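Local coordinates for protein UL37 (Suid herpesvirus 1, PDB 4K70) that is a herpesvirus inner tegument protein, represented by its N-terminal half, that probably helps control the intracellular trafficking of viral particles, at residues A[197-201]-A[214-218]; A[217-221]-A[346-350]. All coordinates share one frame; numbering follows the deposited sequence.

Contact 1 (A[197-201]-A[214-218]); sequences AVRQM and FALTI. With NA (sodium ion), chain T.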
# COMPACT_ATOMS: atom_id res chain seq x y z
N ALA A 197 12.47 -13.04 5.60
CA ALA A 197 13.24 -14.17 5.11
C ALA A 197 14.70 -14.09 5.55
O ALA A 197 15.33 -15.10 5.88
CB ALA A 197 13.13 -14.29 3.58
N VAL A 198 15.25 -12.88 5.54
CA VAL A 198 16.61 -12.66 6.01
C VAL A 198 16.77 -13.11 7.46
O VAL A 198 17.76 -13.75 7.81
CB VAL A 198 17.05 -11.18 5.86
CG1 VAL A 198 18.46 -10.98 6.42
CG2 VAL A 198 17.00 -10.77 4.40
N ARG A 199 15.79 -12.79 8.30
CA ARG A 199 15.87 -13.23 9.69
C ARG A 199 15.99 -14.74 9.82
O ARG A 199 16.72 -15.22 10.69
CB ARG A 199 14.71 -12.68 10.50
CG ARG A 199 14.87 -11.20 10.74
CD ARG A 199 14.09 -10.69 11.93
NE ARG A 199 14.46 -9.30 12.19
CZ ARG A 199 13.84 -8.50 13.04
NH1 ARG A 199 12.79 -8.95 13.73
NH2 ARG A 199 14.25 -7.25 13.21
N GLN A 200 15.29 -15.49 8.97
CA GLN A 200 15.37 -16.95 8.99
C GLN A 200 16.71 -17.44 8.45
O GLN A 200 17.30 -18.37 9.00
CB GLN A 200 14.23 -17.57 8.17
CG GLN A 200 12.84 -17.28 8.71
CD GLN A 200 12.64 -17.81 10.12
OE1 GLN A 200 13.27 -17.34 11.06
NE2 GLN A 200 11.78 -18.80 10.26
N MET A 201 17.18 -16.83 7.37
CA MET A 201 18.48 -17.19 6.82
C MET A 201 19.59 -17.00 7.86
O MET A 201 20.57 -17.75 7.88
CB MET A 201 18.78 -16.35 5.58
CG MET A 201 20.15 -16.63 4.97
SD MET A 201 20.45 -15.66 3.48
CE MET A 201 20.59 -13.99 4.13
N PHE A 214 16.02 -20.80 2.46
CA PHE A 214 15.58 -19.43 2.65
C PHE A 214 16.41 -18.45 1.82
O PHE A 214 15.86 -17.55 1.20
CB PHE A 214 15.58 -19.02 4.13
CG PHE A 214 14.28 -19.30 4.83
CD1 PHE A 214 13.15 -18.54 4.55
CD2 PHE A 214 14.18 -20.32 5.77
CE1 PHE A 214 11.95 -18.79 5.19
CE2 PHE A 214 12.98 -20.57 6.42
CZ PHE A 214 11.86 -19.81 6.13
N ALA A 215 17.72 -18.63 1.80
CA ALA A 215 18.61 -17.79 0.99
C ALA A 215 18.21 -17.83 -0.47
O ALA A 215 18.20 -16.80 -1.15
CB ALA A 215 20.06 -18.21 1.15
N LEU A 216 17.86 -19.02 -0.96
CA LEU A 216 17.42 -19.17 -2.33
C LEU A 216 16.11 -18.44 -2.58
O LEU A 216 15.95 -17.80 -3.62
CB LEU A 216 17.29 -20.64 -2.73
CG LEU A 216 18.63 -21.38 -2.76
CD1 LEU A 216 18.44 -22.82 -3.30
CD2 LEU A 216 19.63 -20.60 -3.60
N THR A 217 15.17 -18.52 -1.65
CA THR A 217 13.93 -17.76 -1.82
C THR A 217 14.22 -16.25 -1.93
O THR A 217 13.57 -15.53 -2.69
CB THR A 217 12.88 -18.02 -0.70
OG1 THR A 217 13.31 -17.41 0.53
CG2 THR A 217 12.62 -19.53 -0.50
N ILE A 218 15.21 -15.79 -1.17
CA ILE A 218 15.56 -14.37 -1.18
C ILE A 218 16.21 -14.00 -2.52
O ILE A 218 15.88 -12.98 -3.13
CB ILE A 218 16.51 -14.01 -0.03
CG1 ILE A 218 15.78 -14.15 1.31
CG2 ILE A 218 17.04 -12.58 -0.19
CD1 ILE A 218 16.71 -14.22 2.52
NA NA T . 12.07 -21.00 10.49
O HOH W 1 10.75 -22.07 12.28

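Contact 2 (A[217-221]-A[346-350]); sequences TIADE and TRRHC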
# COMPACT_ATOMS: atom_id res chain seq x y z
N THR A 217 15.17 -18.52 -1.65
CA THR A 217 13.93 -17.76 -1.82
C THR A 217 14.22 -16.25 -1.93
O THR A 217 13.57 -15.53 -2.69
CB THR A 217 12.88 -18.02 -0.70
OG1 THR A 217 13.31 -17.41 0.53
CG2 THR A 217 12.62 -19.53 -0.50
N ILE A 218 15.21 -15.79 -1.17
CA ILE A 218 15.56 -14.37 -1.18
C ILE A 218 16.21 -14.00 -2.52
O ILE A 218 15.88 -12.98 -3.13
CB ILE A 218 16.51 -14.01 -0.03
CG1 ILE A 218 15.78 -14.15 1.31
CG2 ILE A 218 17.04 -12.58 -0.19
CD1 ILE A 218 16.71 -14.22 2.52
N ALA A 219 17.13 -14.84 -2.98
CA ALA A 219 17.79 -14.59 -4.26
C ALA A 219 16.75 -14.51 -5.36
O ALA A 219 16.79 -13.60 -6.19
CB ALA A 219 18.82 -15.68 -4.55
N ASP A 220 15.78 -15.42 -5.32
CA ASP A 220 14.76 -15.53 -6.37
C ASP A 220 13.66 -14.46 -6.34
O ASP A 220 13.21 -14.01 -7.39
CB ASP A 220 14.13 -16.93 -6.38
CG ASP A 220 15.10 -18.00 -6.84
OD1 ASP A 220 16.20 -17.63 -7.31
OD2 ASP A 220 14.77 -19.20 -6.75
N GLU A 221 13.22 -14.07 -5.16
CA GLU A 221 12.13 -13.10 -5.01
C GLU A 221 12.63 -11.67 -5.09
O GLU A 221 11.94 -10.78 -5.57
CB GLU A 221 11.42 -13.29 -3.66
CG GLU A 221 10.88 -14.70 -3.38
CD GLU A 221 9.43 -14.88 -3.80
OE1 GLU A 221 8.93 -14.05 -4.59
OE2 GLU A 221 8.79 -15.86 -3.34
N THR A 346 6.65 -18.37 1.34
CA THR A 346 6.97 -17.17 0.59
C THR A 346 5.98 -17.05 -0.57
O THR A 346 5.16 -17.94 -0.79
CB THR A 346 8.37 -17.29 0.02
OG1 THR A 346 8.42 -18.46 -0.80
CG2 THR A 346 9.38 -17.45 1.14
N ARG A 347 6.05 -15.94 -1.31
CA ARG A 347 5.13 -15.69 -2.42
C ARG A 347 5.13 -16.84 -3.42
O ARG A 347 4.08 -17.34 -3.80
CB ARG A 347 5.50 -14.40 -3.17
CG ARG A 347 4.50 -14.07 -4.28
CD ARG A 347 5.11 -13.22 -5.40
NE ARG A 347 6.20 -13.88 -6.11
CZ ARG A 347 6.04 -14.78 -7.09
NH1 ARG A 347 4.82 -15.15 -7.47
NH2 ARG A 347 7.10 -15.31 -7.68
N ARG A 348 6.32 -17.25 -3.84
CA ARG A 348 6.45 -18.31 -4.83
C ARG A 348 6.00 -19.66 -4.29
O ARG A 348 5.39 -20.46 -5.00
CB ARG A 348 7.89 -18.37 -5.35
CG ARG A 348 8.19 -19.52 -6.27
CD ARG A 348 7.34 -19.46 -7.52
NE ARG A 348 7.87 -20.35 -8.55
CZ ARG A 348 7.18 -20.78 -9.60
NH1 ARG A 348 5.91 -20.39 -9.76
NH2 ARG A 348 7.73 -21.59 -10.49
N HIS A 349 6.27 -19.94 -3.02
CA HIS A 349 5.89 -21.24 -2.44
C HIS A 349 4.39 -21.38 -2.27
O HIS A 349 3.84 -22.49 -2.41
CB HIS A 349 6.62 -21.50 -1.12
CG HIS A 349 8.08 -21.73 -1.29
ND1 HIS A 349 8.92 -22.01 -0.24
CD2 HIS A 349 8.86 -21.72 -2.40
CE1 HIS A 349 10.16 -22.18 -0.69
NE2 HIS A 349 10.14 -21.99 -2.00
N CYS A 350 3.73 -20.28 -1.95
CA CYS A 350 2.28 -20.27 -1.90
C CYS A 350 1.72 -20.63 -3.27
O CYS A 350 0.84 -21.46 -3.39
CB CYS A 350 1.76 -18.89 -1.47
SG CYS A 350 1.97 -18.50 0.28
O HOH W 2 10.20 -18.12 -2.53

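Contact 1 (A[197-201]-A[214-218])
Gln200 lays its CB squarely over one face of the Phe214 ring, 3.5 Å from the ring centroid and only 7° off the ring normal, a CH-pi contact. CG anti to the carbonyl carbon and a further bend at chi2 keep the chain of Gln200 running across this face, with CG above the CZ end, while the amide goes on past the ring to meet a sodium ion. Next along the seam, Ala197 CB presses on Ile218 CG1 at 3.5 Å, closer than carbon atoms usually come, and Ile218 CD1 slides past to sit 3.6 Å from Val198 N. Val198 CG2 meets the same methyl, the two side chains crossing at about a right angle. Met201 completes the seam with its sulfur: SD lies 3.5 Å from Ala215 CB and also touches Ile218 CD1. Its first two torsions, both close to fully extended, carry the chain far enough for SD to reach Ala215.

These residues close a nearly antiparallel helical hairpin, the last turn of helix 191-201 packing on helix 208-223 with local axes 9.0 Å apart and 149° between their directions. No hydrogen bond crosses between the two segments, whose touching residues are all buried.

Thr217 OG1 donates to Phe214 O at 2.6 Å, in the carbonyl plane and on a lone pair. Phe214 O also accepts from Ile218 N and is thus held by two donors. Met201 O, near the end of its helix, accepts from Arg211 NE. A water 2.5 Å from the sodium ion is a further ligand. Around the hairpin, Leu148 covers Val198 and Met201, Phe235 of helix 229-240 lies against Ala215, and Val305 touches Phe214.

Contact 2 (A[217-221]-A[346-350])
Thr217 and Thr346 bring their CA atoms to 7.4 Å, and one turn further along helix 208-223 Glu221 faces Arg348, so the start of helix 347-358 abuts the flank of the other helix. Glu221 does most of the work. Its OE2 accepts from Arg348 N at 2.9 Å, with an N-H...O angle of 161°, while OE1 takes Arg347 NE at 3.1 Å in a salt bridge. Both oxygens use their syn lone pairs, although the flat groups are poorly matched: carboxylate and guanidinium planes stand 84° apart, and OE1 lies somewhat out of the guanidinium plane. Glu221 and Arg347 are each deposited in two conformations, so these bonds describe one copy and the bridge is doubtful as a constant link. A bend at chi2 of Glu221 brings its carboxylate up to the first turn of helix 347-358.

That turn is a helix N-terminus with Thr346 as N-cap. Thr346 OG1 receives His349 N in a weak capping bond of 3.4 Å, and the carboxylate of Glu221 serves the N-H of Arg348 next to it. A negative group here would probably be favoured by the helix dipole. A water bridges Glu221 OE2, to which it donates at 2.8 Å, and Thr346 OG1, to which it is also hydrogen-bonded.

Thr217 CG2 touches His349 CE1 at 3.6 Å, the side chains crossing at about a right angle, and Thr346 CG2 packs against Thr217 CB at 4.0 Å. The His349 ring has Thr346 OG1 over one face, toward its rim, and its ND1 bonds to Gly344 O. Arg348 leads its guanidinium away to a salt bridge with Asp351, which binds calcium in another structure of the protein but holds no ion here.

In the fold
Both contacts use helix 208-223, and their centres lie 9 Å apart. Contact 1 comes first along the chain, joining that helix to its close neighbour, helix 191-201; contact 2 takes over at Thr217 and Ile218, the shared residues, and reaches across 124 intervening residues to helix 347-358. Helix 208-223 therefore presents a buried apolar side to its hairpin partner and a partly exposed, charged side to a distant part of this strand-free, mostly helical chain. Ile218 packs in contact 1, whereas Thr217 contributes chiefly to contact 2. In this way a local hairpin is tied to helix 347-358, much later in the N-terminal half of UL37.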